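Long-range contacts in mandelate racemase/muconate lactonizing protein (Paenibacillus sp., PDB 3QPE), which is an enolase-superfamily protein that binds magnesium and D-galacturonic acid and probably acts as an acid-sugar dehydratase or related enzyme: residues R26-G31 and D132-F137; L229-E234 and N331-E336; Y284-P289 and S308-Y313; Y317-S322 and V335-I340. All blocks are in the same frame, centred on the assembly; numbering follows the deposited sequence.

Contact 1: residues R26-G31 and D132-F137. With DGU (D-galacturonic acid), chain G.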
# COMPACT_ATOMS: atom_id res chain seq x y z
N ARG A 26 1.88 -0.56 29.55
CA ARG A 26 1.84 0.87 29.42
C ARG A 26 1.04 1.48 30.58
O ARG A 26 0.24 0.80 31.22
CB ARG A 26 1.32 1.31 28.03
CG ARG A 26 -0.10 0.88 27.68
CD ARG A 26 -0.55 1.51 26.34
NE ARG A 26 0.36 1.25 25.21
CZ ARG A 26 0.29 0.19 24.41
NH1 ARG A 26 -0.61 -0.76 24.63
NH2 ARG A 26 1.14 0.04 23.39
N ALA A 27 1.27 2.76 30.86
CA ALA A 27 0.71 3.41 32.04
C ALA A 27 -0.81 3.48 32.01
O ALA A 27 -1.47 3.33 33.04
CB ALA A 27 1.32 4.81 32.19
N ARG A 28 -1.39 3.71 30.83
CA ARG A 28 -2.84 3.76 30.69
C ARG A 28 -3.24 2.86 29.53
O ARG A 28 -2.60 2.88 28.47
CB ARG A 28 -3.27 5.20 30.46
CG ARG A 28 -4.78 5.43 30.47
CD ARG A 28 -5.12 6.88 30.17
NE ARG A 28 -4.73 7.24 28.81
CZ ARG A 28 -3.86 8.20 28.51
NH1 ARG A 28 -3.29 8.91 29.47
NH2 ARG A 28 -3.56 8.45 27.24
N SER A 29 -4.29 2.06 29.71
CA SER A 29 -4.74 1.19 28.63
C SER A 29 -5.16 2.00 27.38
O SER A 29 -5.84 3.03 27.49
CB SER A 29 -5.89 0.29 29.10
OG SER A 29 -6.29 -0.61 28.07
N ALA A 30 -4.75 1.54 26.20
CA ALA A 30 -5.03 2.24 24.95
C ALA A 30 -6.25 1.62 24.28
O ALA A 30 -6.25 0.42 23.97
CB ALA A 30 -3.81 2.17 24.01
N GLY A 31 -7.28 2.43 24.04
CA GLY A 31 -8.47 1.95 23.36
C GLY A 31 -8.28 1.73 21.87
O GLY A 31 -7.18 1.48 21.39
N ASP A 132 3.21 12.96 22.84
CA ASP A 132 2.41 11.93 23.47
C ASP A 132 1.51 11.26 22.45
O ASP A 132 0.63 11.90 21.86
CB ASP A 132 1.60 12.56 24.60
CG ASP A 132 0.81 11.56 25.39
OD1 ASP A 132 0.76 10.36 25.02
OD2 ASP A 132 0.20 11.99 26.38
N THR A 133 1.73 9.97 22.23
CA THR A 133 1.04 9.24 21.17
C THR A 133 -0.15 8.43 21.71
O THR A 133 -0.83 7.74 20.96
CB THR A 133 2.02 8.33 20.37
OG1 THR A 133 1.45 7.97 19.10
CG2 THR A 133 2.36 7.06 21.16
N SER A 134 -0.42 8.56 23.00
CA SER A 134 -1.32 7.61 23.68
C SER A 134 -2.82 7.98 23.68
O SER A 134 -3.61 7.33 24.37
CB SER A 134 -0.88 7.39 25.13
OG SER A 134 -1.05 8.59 25.89
N LEU A 135 -3.22 8.98 22.90
CA LEU A 135 -4.60 9.45 22.95
C LEU A 135 -5.49 8.72 21.94
O LEU A 135 -5.83 9.27 20.88
CB LEU A 135 -4.65 10.97 22.74
CG LEU A 135 -3.90 11.72 23.85
CD1 LEU A 135 -3.63 13.16 23.48
CD2 LEU A 135 -4.70 11.65 25.14
N TYR A 136 -5.88 7.50 22.30
CA TYR A 136 -6.70 6.65 21.46
C TYR A 136 -8.19 6.98 21.59
O TYR A 136 -8.53 8.02 22.14
CB TYR A 136 -6.39 5.18 21.78
CG TYR A 136 -5.14 4.72 21.04
CD1 TYR A 136 -3.91 5.30 21.31
CD2 TYR A 136 -5.22 3.74 20.05
CE1 TYR A 136 -2.75 4.89 20.60
CE2 TYR A 136 -4.08 3.34 19.35
CZ TYR A 136 -2.86 3.91 19.63
OH TYR A 136 -1.74 3.52 18.91
N PHE A 137 -9.06 6.13 21.05
CA PHE A 137 -10.51 6.28 21.16
C PHE A 137 -10.94 5.80 22.53
O PHE A 137 -11.63 4.79 22.66
CB PHE A 137 -11.25 5.44 20.10
CG PHE A 137 -11.01 5.90 18.68
CD1 PHE A 137 -10.25 7.03 18.44
CD2 PHE A 137 -11.56 5.22 17.61
CE1 PHE A 137 -10.03 7.49 17.13
CE2 PHE A 137 -11.34 5.67 16.29
CZ PHE A 137 -10.58 6.80 16.06
O1 DGU G . 0.13 -1.07 15.76
O2 DGU G . -2.47 0.02 15.64
O5 DGU G . -0.77 4.42 13.75
O6B DGU G . 1.11 6.33 14.55
C1 DGU G . -0.06 0.15 15.67
C2 DGU G . -1.38 0.82 16.12
C3 DGU G . -1.53 2.26 15.59
C4 DGU G . -0.28 3.15 15.79
C5 DGU G . -0.38 4.54 15.13
C6 DGU G . 0.91 5.37 15.33
O3 DGU G . -2.65 2.89 16.24
O4 DGU G . 0.85 2.50 15.22
O6A DGU G . 1.65 5.02 16.27
O HOH W 1 -1.55 10.92 27.96
O HOH W 2 -2.55 4.76 26.36

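Contact 2: residues L229-E234 and N331-E336. With MG (magnesium ion), chain E; MG (magnesium ion), chain F; DGU (D-galacturonic acid), chain G.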
# COMPACT_ATOMS: atom_id res chain seq x y z
N LEU A 229 -2.61 22.74 14.46
CA LEU A 229 -2.41 21.46 13.79
C LEU A 229 -1.06 21.46 13.12
O LEU A 229 -0.81 22.27 12.22
CB LEU A 229 -3.50 21.24 12.74
CG LEU A 229 -4.45 20.07 12.96
CD1 LEU A 229 -4.98 20.00 14.39
CD2 LEU A 229 -5.59 20.15 11.96
N TYR A 230 -0.19 20.57 13.58
CA TYR A 230 1.18 20.50 13.08
C TYR A 230 1.26 19.52 11.91
O TYR A 230 1.84 19.84 10.87
CB TYR A 230 2.13 20.07 14.21
CG TYR A 230 3.58 20.07 13.79
CD1 TYR A 230 4.25 21.26 13.59
CD2 TYR A 230 4.27 18.89 13.59
CE1 TYR A 230 5.58 21.28 13.19
CE2 TYR A 230 5.60 18.89 13.19
CZ TYR A 230 6.24 20.10 13.00
OH TYR A 230 7.56 20.14 12.61
N TRP A 231 0.67 18.35 12.07
CA TRP A 231 0.55 17.42 10.95
C TRP A 231 -0.70 16.54 10.91
O TRP A 231 -1.35 16.28 11.92
CB TRP A 231 1.85 16.62 10.72
CG TRP A 231 2.07 15.36 11.56
CD1 TRP A 231 1.16 14.39 11.87
CD2 TRP A 231 3.31 14.95 12.15
NE1 TRP A 231 1.76 13.40 12.62
CE2 TRP A 231 3.07 13.73 12.81
CE3 TRP A 231 4.59 15.50 12.19
CZ2 TRP A 231 4.08 13.05 13.51
CZ3 TRP A 231 5.59 14.82 12.87
CH2 TRP A 231 5.32 13.61 13.52
N LEU A 232 -1.02 16.11 9.70
CA LEU A 232 -2.09 15.17 9.43
C LEU A 232 -1.49 13.86 8.98
O LEU A 232 -0.83 13.81 7.93
CB LEU A 232 -3.01 15.73 8.33
CG LEU A 232 -4.11 14.80 7.81
CD1 LEU A 232 -5.17 14.43 8.90
CD2 LEU A 232 -4.77 15.42 6.58
N GLU A 233 -1.73 12.81 9.75
CA GLU A 233 -1.10 11.50 9.55
C GLU A 233 -2.10 10.46 9.06
O GLU A 233 -3.15 10.26 9.67
CB GLU A 233 -0.44 11.05 10.87
CG GLU A 233 -0.05 9.58 10.92
CD GLU A 233 0.86 9.27 12.09
OE1 GLU A 233 1.36 10.20 12.76
OE2 GLU A 233 1.12 8.10 12.33
N GLU A 234 -1.78 9.80 7.95
CA GLU A 234 -2.62 8.75 7.40
C GLU A 234 -4.12 9.08 7.34
O GLU A 234 -4.95 8.31 7.82
CB GLU A 234 -2.41 7.43 8.14
CG GLU A 234 -0.98 6.87 8.02
CD GLU A 234 -0.94 5.34 8.07
OE1 GLU A 234 -1.38 4.74 9.06
OE2 GLU A 234 -0.47 4.72 7.11
N ASN A 331 16.66 16.66 9.57
CA ASN A 331 15.25 17.02 9.74
C ASN A 331 14.47 16.01 10.59
O ASN A 331 13.37 15.62 10.23
CB ASN A 331 14.54 17.22 8.40
CG ASN A 331 15.20 18.27 7.54
OD1 ASN A 331 15.76 19.24 8.04
ND2 ASN A 331 15.15 18.07 6.22
N PHE A 332 15.07 15.58 11.70
CA PHE A 332 14.38 14.72 12.65
C PHE A 332 13.25 15.49 13.33
O PHE A 332 13.47 16.57 13.88
CB PHE A 332 15.36 14.17 13.71
CG PHE A 332 14.77 13.08 14.56
CD1 PHE A 332 14.04 13.39 15.70
CD2 PHE A 332 14.94 11.75 14.22
CE1 PHE A 332 13.48 12.39 16.47
CE2 PHE A 332 14.37 10.74 14.99
CZ PHE A 332 13.66 11.06 16.12
N GLU A 333 12.05 14.94 13.31
CA GLU A 333 10.89 15.63 13.88
C GLU A 333 10.67 15.38 15.38
O GLU A 333 10.87 16.27 16.21
CB GLU A 333 9.61 15.28 13.10
CG GLU A 333 9.52 15.91 11.71
CD GLU A 333 9.31 17.42 11.76
OE1 GLU A 333 8.36 17.86 12.43
OE2 GLU A 333 10.11 18.16 11.16
N PHE A 334 10.23 14.17 15.72
CA PHE A 334 9.87 13.84 17.10
C PHE A 334 10.20 12.42 17.46
O PHE A 334 10.15 11.53 16.61
CB PHE A 334 8.35 13.93 17.28
CG PHE A 334 7.82 15.31 17.35
CD1 PHE A 334 7.99 16.07 18.50
CD2 PHE A 334 7.10 15.84 16.30
CE1 PHE A 334 7.48 17.34 18.59
CE2 PHE A 334 6.57 17.11 16.38
CZ PHE A 334 6.76 17.86 17.52
N VAL A 335 10.46 12.18 18.74
CA VAL A 335 10.36 10.85 19.31
C VAL A 335 8.89 10.56 19.60
O VAL A 335 8.24 11.30 20.35
CB VAL A 335 11.20 10.72 20.60
CG1 VAL A 335 10.88 9.42 21.31
CG2 VAL A 335 12.69 10.77 20.27
N GLU A 336 8.34 9.51 19.00
CA GLU A 336 6.96 9.12 19.31
C GLU A 336 6.92 8.42 20.68
O GLU A 336 7.48 7.33 20.85
CB GLU A 336 6.38 8.21 18.22
CG GLU A 336 4.89 7.92 18.41
CD GLU A 336 4.26 7.15 17.27
OE1 GLU A 336 4.99 6.77 16.33
OE2 GLU A 336 3.03 6.94 17.30
MG MG E . -0.05 6.41 12.67
MG MG F . -0.18 5.10 4.99
O1 DGU G . 0.13 -1.07 15.76
O2 DGU G . -2.47 0.02 15.64
O5 DGU G . -0.77 4.42 13.75
O6B DGU G . 1.11 6.33 14.55
C1 DGU G . -0.06 0.15 15.67
C2 DGU G . -1.38 0.82 16.12
C3 DGU G . -1.53 2.26 15.59
C4 DGU G . -0.28 3.15 15.79
C5 DGU G . -0.38 4.54 15.13
C6 DGU G . 0.91 5.37 15.33
O3 DGU G . -2.65 2.89 16.24
O4 DGU G . 0.85 2.50 15.22
O6A DGU G . 1.65 5.02 16.27
O HOH W 3 4.06 7.49 13.63
O HOH W 4 -1.48 5.95 11.08
O HOH W 5 1.79 4.12 4.95
O HOH W 6 -1.26 3.13 4.53
O HOH W 7 -2.03 6.24 4.65

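Contact 3: residues Y284-P289 and S308-Y313. With DGU (D-galacturonic acid), chain G.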
# COMPACT_ATOMS: atom_id res chain seq x y z
N TYR A 284 8.35 5.56 8.43
CA TYR A 284 8.77 4.17 8.53
C TYR A 284 9.15 3.82 9.97
O TYR A 284 9.74 4.64 10.68
CB TYR A 284 9.93 3.87 7.58
CG TYR A 284 9.56 4.21 6.15
CD1 TYR A 284 8.83 3.31 5.37
CD2 TYR A 284 9.89 5.43 5.59
CE1 TYR A 284 8.46 3.62 4.08
CE2 TYR A 284 9.51 5.76 4.29
CZ TYR A 284 8.80 4.84 3.54
OH TYR A 284 8.43 5.15 2.25
N ASP A 285 8.82 2.61 10.37
CA ASP A 285 8.98 2.17 11.76
C ASP A 285 10.45 2.09 12.22
O ASP A 285 11.35 1.84 11.42
CB ASP A 285 8.25 0.82 11.92
CG ASP A 285 8.34 0.26 13.33
OD1 ASP A 285 7.47 0.60 14.16
OD2 ASP A 285 9.25 -0.54 13.57
N ILE A 286 10.69 2.34 13.50
CA ILE A 286 12.05 2.43 14.03
C ILE A 286 12.73 1.04 14.19
O ILE A 286 13.95 0.95 14.29
CB ILE A 286 12.05 3.22 15.37
CG1 ILE A 286 13.47 3.51 15.87
CG2 ILE A 286 11.18 2.53 16.41
CD1 ILE A 286 14.33 4.26 14.87
N ILE A 287 11.92 -0.03 14.16
CA ILE A 287 12.43 -1.40 14.26
C ILE A 287 12.49 -2.10 12.90
O ILE A 287 13.45 -2.76 12.57
CB ILE A 287 11.56 -2.26 15.21
CG1 ILE A 287 11.32 -1.52 16.52
CG2 ILE A 287 12.19 -3.65 15.43
CD1 ILE A 287 12.58 -1.22 17.31
N TRP A 288 11.42 -1.95 12.12
CA TRP A 288 11.36 -2.51 10.78
C TRP A 288 10.87 -1.40 9.85
O TRP A 288 9.70 -1.01 9.91
CB TRP A 288 10.42 -3.73 10.77
CG TRP A 288 10.22 -4.29 9.41
CD1 TRP A 288 10.94 -5.29 8.82
CD2 TRP A 288 9.25 -3.86 8.44
NE1 TRP A 288 10.47 -5.52 7.55
CE2 TRP A 288 9.44 -4.66 7.29
CE3 TRP A 288 8.24 -2.89 8.44
CZ2 TRP A 288 8.65 -4.51 6.15
CZ3 TRP A 288 7.46 -2.75 7.30
CH2 TRP A 288 7.67 -3.56 6.17
N PRO A 289 11.74 -0.89 8.97
CA PRO A 289 13.06 -1.40 8.54
C PRO A 289 14.26 -1.14 9.46
O PRO A 289 15.33 -1.66 9.18
CB PRO A 289 13.28 -0.69 7.20
CG PRO A 289 12.58 0.61 7.37
CD PRO A 289 11.38 0.34 8.24
N SER A 308 11.79 13.50 8.84
CA SER A 308 11.83 12.13 9.33
C SER A 308 11.10 12.07 10.68
O SER A 308 11.41 12.83 11.60
CB SER A 308 13.27 11.68 9.49
OG SER A 308 13.96 11.62 8.24
N ALA A 309 10.11 11.19 10.79
CA ALA A 309 9.46 10.94 12.07
C ALA A 309 9.21 9.45 12.20
O ALA A 309 8.11 8.97 11.92
CB ALA A 309 8.11 11.73 12.17
N PRO A 310 10.23 8.69 12.63
CA PRO A 310 10.07 7.24 12.68
C PRO A 310 8.89 6.81 13.56
O PRO A 310 8.76 7.29 14.68
CB PRO A 310 11.37 6.76 13.32
CG PRO A 310 12.38 7.82 12.95
CD PRO A 310 11.57 9.12 13.07
N HIS A 311 8.05 5.91 13.04
CA HIS A 311 6.92 5.35 13.77
C HIS A 311 7.45 4.46 14.89
O HIS A 311 8.41 3.70 14.69
CB HIS A 311 6.05 4.51 12.84
CG HIS A 311 5.02 3.67 13.54
ND1 HIS A 311 5.33 2.46 14.14
CD2 HIS A 311 3.69 3.86 13.72
CE1 HIS A 311 4.23 1.95 14.67
NE2 HIS A 311 3.23 2.78 14.43
N CYS A 312 6.85 4.58 16.07
CA CYS A 312 7.18 3.68 17.16
C CYS A 312 5.93 3.50 18.00
O CYS A 312 5.46 4.42 18.64
CB CYS A 312 8.31 4.25 18.01
SG CYS A 312 8.77 3.18 19.39
N TYR A 313 5.38 2.30 17.95
CA TYR A 313 4.24 1.95 18.79
C TYR A 313 4.21 0.43 18.83
O TYR A 313 4.34 -0.22 17.79
CB TYR A 313 2.92 2.52 18.25
CG TYR A 313 1.84 2.44 19.30
CD1 TYR A 313 1.73 3.42 20.28
CD2 TYR A 313 0.97 1.37 19.35
CE1 TYR A 313 0.75 3.34 21.28
CE2 TYR A 313 -0.02 1.28 20.34
CZ TYR A 313 -0.12 2.27 21.30
OH TYR A 313 -1.08 2.20 22.29
O1 DGU G . 0.13 -1.07 15.76
O2 DGU G . -2.47 0.02 15.64
O5 DGU G . -0.77 4.42 13.75
O6B DGU G . 1.11 6.33 14.55
C1 DGU G . -0.06 0.15 15.67
C2 DGU G . -1.38 0.82 16.12
C3 DGU G . -1.53 2.26 15.59
C4 DGU G . -0.28 3.15 15.79
C5 DGU G . -0.38 4.54 15.13
C6 DGU G . 0.91 5.37 15.33
O3 DGU G . -2.65 2.89 16.24
O4 DGU G . 0.85 2.50 15.22
O6A DGU G . 1.65 5.02 16.27
O HOH W 8 7.48 0.20 16.87

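Contact 4: residues Y317-S322 and V335-I340. With DGU (D-galacturonic acid), chain G.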
# COMPACT_ATOMS: atom_id res chain seq x y z
N TYR A 317 11.24 -0.28 23.22
CA TYR A 317 12.65 -0.10 22.89
C TYR A 317 12.84 0.94 21.77
O TYR A 317 13.81 1.69 21.77
CB TYR A 317 13.28 -1.42 22.47
CG TYR A 317 14.79 -1.32 22.31
CD1 TYR A 317 15.36 -0.98 21.10
CD2 TYR A 317 15.63 -1.53 23.40
CE1 TYR A 317 16.74 -0.87 20.96
CE2 TYR A 317 17.00 -1.42 23.29
CZ TYR A 317 17.55 -1.10 22.07
OH TYR A 317 18.91 -0.99 21.98
N GLY A 318 11.90 0.94 20.83
CA GLY A 318 11.92 1.86 19.70
C GLY A 318 12.00 3.32 20.11
O GLY A 318 12.60 4.14 19.42
N ILE A 319 11.39 3.65 21.24
CA ILE A 319 11.41 5.04 21.72
C ILE A 319 12.82 5.59 21.92
O ILE A 319 13.17 6.69 21.48
CB ILE A 319 10.60 5.14 23.04
CG1 ILE A 319 9.16 4.71 22.79
CG2 ILE A 319 10.69 6.53 23.63
CD1 ILE A 319 8.28 4.65 24.08
N TYR A 320 13.64 4.81 22.61
CA TYR A 320 14.97 5.24 23.00
C TYR A 320 15.89 5.20 21.81
O TYR A 320 16.72 6.06 21.65
CB TYR A 320 15.45 4.36 24.15
CG TYR A 320 14.36 4.31 25.18
CD1 TYR A 320 14.15 5.39 26.04
CD2 TYR A 320 13.46 3.25 25.22
CE1 TYR A 320 13.11 5.38 26.95
CE2 TYR A 320 12.41 3.23 26.15
CZ TYR A 320 12.25 4.31 27.00
OH TYR A 320 11.22 4.31 27.90
N ALA A 321 15.72 4.19 20.96
CA ALA A 321 16.49 4.13 19.71
C ALA A 321 16.21 5.38 18.87
O ALA A 321 17.14 5.97 18.29
CB ALA A 321 16.11 2.88 18.93
N SER A 322 14.94 5.78 18.79
CA SER A 322 14.57 6.95 18.01
C SER A 322 15.30 8.19 18.51
O SER A 322 15.68 9.03 17.73
CB SER A 322 13.05 7.24 18.10
OG SER A 322 12.29 6.31 17.37
N VAL A 335 10.46 12.18 18.74
CA VAL A 335 10.36 10.85 19.31
C VAL A 335 8.89 10.56 19.60
O VAL A 335 8.24 11.30 20.35
CB VAL A 335 11.20 10.72 20.60
CG1 VAL A 335 10.88 9.42 21.31
CG2 VAL A 335 12.69 10.77 20.27
N GLU A 336 8.34 9.51 19.00
CA GLU A 336 6.96 9.12 19.31
C GLU A 336 6.92 8.42 20.68
O GLU A 336 7.48 7.33 20.85
CB GLU A 336 6.38 8.21 18.22
CG GLU A 336 4.89 7.92 18.41
CD GLU A 336 4.26 7.15 17.27
OE1 GLU A 336 4.99 6.77 16.33
OE2 GLU A 336 3.03 6.94 17.30
N TYR A 337 6.28 9.04 21.67
CA TYR A 337 6.41 8.56 23.06
C TYR A 337 5.17 7.86 23.65
O TYR A 337 4.05 8.39 23.61
CB TYR A 337 6.90 9.69 23.98
CG TYR A 337 7.29 9.20 25.35
CD1 TYR A 337 6.37 9.16 26.39
CD2 TYR A 337 8.59 8.74 25.61
CE1 TYR A 337 6.72 8.68 27.63
CE2 TYR A 337 8.94 8.26 26.85
CZ TYR A 337 8.00 8.24 27.86
OH TYR A 337 8.35 7.77 29.11
N ASP A 338 5.39 6.67 24.20
CA ASP A 338 4.39 5.90 24.94
C ASP A 338 5.06 5.59 26.28
O ASP A 338 6.20 5.16 26.31
CB ASP A 338 4.10 4.59 24.21
CG ASP A 338 2.74 4.01 24.51
OD1 ASP A 338 1.88 4.69 25.14
OD2 ASP A 338 2.49 2.86 24.07
N ASP A 339 4.35 5.81 27.38
CA ASP A 339 4.91 5.60 28.71
C ASP A 339 4.77 4.13 29.09
O ASP A 339 3.71 3.68 29.54
CB ASP A 339 4.17 6.46 29.75
CG ASP A 339 4.86 6.46 31.11
OD1 ASP A 339 5.73 5.60 31.36
OD2 ASP A 339 4.54 7.35 31.93
N ILE A 340 5.85 3.38 28.91
CA ILE A 340 5.83 1.95 29.17
C ILE A 340 6.86 1.56 30.20
O ILE A 340 7.97 2.11 30.22
CB ILE A 340 6.11 1.16 27.89
CG1 ILE A 340 5.05 1.51 26.83
CG2 ILE A 340 6.11 -0.34 28.16
CD1 ILE A 340 5.47 1.11 25.44
O1 DGU G . 0.13 -1.07 15.76
O2 DGU G . -2.47 0.02 15.64
O5 DGU G . -0.77 4.42 13.75
O6B DGU G . 1.11 6.33 14.55
C1 DGU G . -0.06 0.15 15.67
C2 DGU G . -1.38 0.82 16.12
C3 DGU G . -1.53 2.26 15.59
C4 DGU G . -0.28 3.15 15.79
C5 DGU G . -0.38 4.54 15.13
C6 DGU G . 0.91 5.37 15.33
O3 DGU G . -2.65 2.89 16.24
O4 DGU G . 0.85 2.50 15.22
O6A DGU G . 1.65 5.02 16.27
O HOH W 9 10.30 1.72 28.73
O HOH W 10 8.24 4.51 28.06
O HOH W 11 10.81 6.31 29.36
O HOH W 12 9.81 7.82 17.07

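Contact 1: residues R26-G31 and D132-F137
With CG swung anti to its backbone N (chi1 -173°) and the chain bending only further out, at chi3, Arg28 lays its guanidinium against Ser134; on the other side, Tyr136 has CG anti to its carbonyl carbon, and its ring comes up against Ala30. The contact joins the amino-terminal strand 14-30, as it leaves a corner in the chain, to the C-terminal end of the barrel strand 126-135, the pairing of capping domain and TIM barrel known from the enolase superfamily. Arg28 NH2 donates to Ser134 O at 3.1 Å; the acceptor lies close to the guanidinium plane, but the donor stands well above the carbonyl plane. The same NH2 makes a weak, bent bond to Ser134 OG. That hydroxyl donates over 2.7 Å to the syn lone pair of Asp132 OD1, and Ser134 N reaches OD1 as well, at 3.0 Å, closing an Asx turn. A water links Arg28 NH1 to Asp132 OD2, while Gln158 takes a further bond from NH1. Ala30 CB sits over one face of the Tyr136 ring, 4.3 Å from its centroid and 17° off the normal, a CH-pi contact. Gly31 O approaches Tyr136 CD2 obliquely at 3.3 Å, and His39 takes up that carbonyl. At the far end of the ring, Tyr136 OH is hydrogen-bonded to O3 of the bound galacturonic acid at 2.9 Å.

Contact 2: residues L229-E234 and N331-E336
Tyr230 and Glu333 meet almost coplanar: the carboxylate is turned only 19° from the ring plane and comes to the ring's edge. Tyr230 OH lies only 2.4 Å from Glu333 OE1, a hydrogen bond whose length is doubtful because it is so short. A bend at chi2 (-70°) turns the Glu333 carboxylate back to this hydroxyl, and its other oxygen, OE2, forms a salt bridge with Arg307. Phe334 stands nearly upright to the same tyrosine, its edge directed at the Tyr230 face in an offset edge-to-face pair with planes at 83° and centroids 5.8 Å apart. Trp231 and Phe334 lie alongside each other, pointing opposite ways; Trp231 CZ3 lies at the phenylalanine edge, 3.9 Å from Phe334 CD2, and the rings are oblique. This aromatic cluster lies at the N-terminal end of the enolase-superfamily TIM barrel, between the start of strand 229-233 and the residues leading into strand 335-337, with Met205 packing against both Trp231 and Phe334. Trp231 NE1 donates to the anti lone pair of Glu233 OE1 at 3.2 Å and, with Lys168 and Gln283 on the same oxygen, probably helps to orient the carboxylate. At the C-terminal strand end, Glu233 OE2 binds one magnesium at 2.1 Å, together with Asp207, Glu263 and the sugar acid; Glu234 OE2 binds the second at 2.2 Å.

Contact 3: residues Y284-P289 and S308-Y313
Two loops at the C-terminal ends of barrel strands 281-282 and 307-308 come together here at the sugar-acid site, through a His-carboxylate pair. Asp285 OD1 accepts from His311 ND1 at 2.8 Å with an N-H...O angle of 155°; the oxygen lies near the imidazole plane and uses its anti lone pair, although the carboxylate plane is turned 44° from the ring. The other carboxylate oxygen, OD2, takes Ile287 N, an Asx turn, and Trp288 N one residue further, two bonds that fix the rotation of the carboxylate, and a water bridges OD1 to Tyr313 N. His311 CG lies anti to its backbone N (chi1 168°), which carries the imidazole to the ligand: NE2 is hydrogen-bonded to galacturonic acid O4 at 2.5 Å and almost straight. Backbone bonds tie the loops together on both flanks of Asp285, from His311 N to Tyr284 O at 3.2 Å and from Ile286 N to His311 O at 2.9 Å. Next to these bonds, Ile286 CG2 rests on Cys312 CB at 3.7 Å, and Ile286 CB meets the Pro310 ring at CB. A histidine backed by an aspartate on neighbouring barrel loops is consistent with the His-Asp arrangement of mandelate racemase-like members of the enolase superfamily.

Contact 4: residues Y317-S322 and V335-I340
Ile319, on the inner side of helix 316-325, packs against strand 335-337 of the TIM barrel; the short helical and strand axes run 154° apart in direction and approach to 7.7 Å, as expected for a barrel helix lying antiparallel along its strand. Beginning at CB, which sits over a face of the neighbouring Tyr320 ring, the side chain divides. The CG2 branch, anti to the backbone N, enters between Val335 CG1 at 3.7 Å and Tyr337 CD2 at 3.6 Å; the isoleucine and valine side chains cross at about a right angle. The other branch leaves with CG1 anti to the carbonyl carbon (chi1 -60°) and passes Glu336 O at 3.7 Å. Its extended chi2 carries CD1 just past the end of the strand, against Asp338 O at 3.1 Å. One helical turn on, Ser322 CB meets Val335 CG2, while its hydroxyl donates back to Gly318 O at 3.0 Å. Waters make polar links between the segments: one joins Ser322 OG to Glu336 N, and others connect Tyr320 OH with Asp338 O, Ile340 and Tyr337 OH. The Glu336 carboxylate reaches the ligand, held by Thr133 and Lys168, and its OE2 lies 2.6 Å from galacturonic acid O6A.

Along the chain contact 1 closes first; contact 2 then spans the stretch that holds contact 3, and contact 4 ends on the same segment as contact 2, sharing Val335 and Glu336. Contact 1 joins the strand 14-30 sheet to the barrel, and strands 126-135 and 335-337, neighbours in the barrel sheet, carry it beside contacts 2 and 4. Centres lie about 10 Å apart for contacts 3 and 4 and about 18 Å for contacts 1 and 3. Cross-links are specific: Arg26 pairs with Asp338, and Cys312 N reaches Glu336 OE1. All four contacts include residues touching the galacturonic acid, so each brings barrel residues to the site, while contact 1 also ties the capping domain to the barrel beside it.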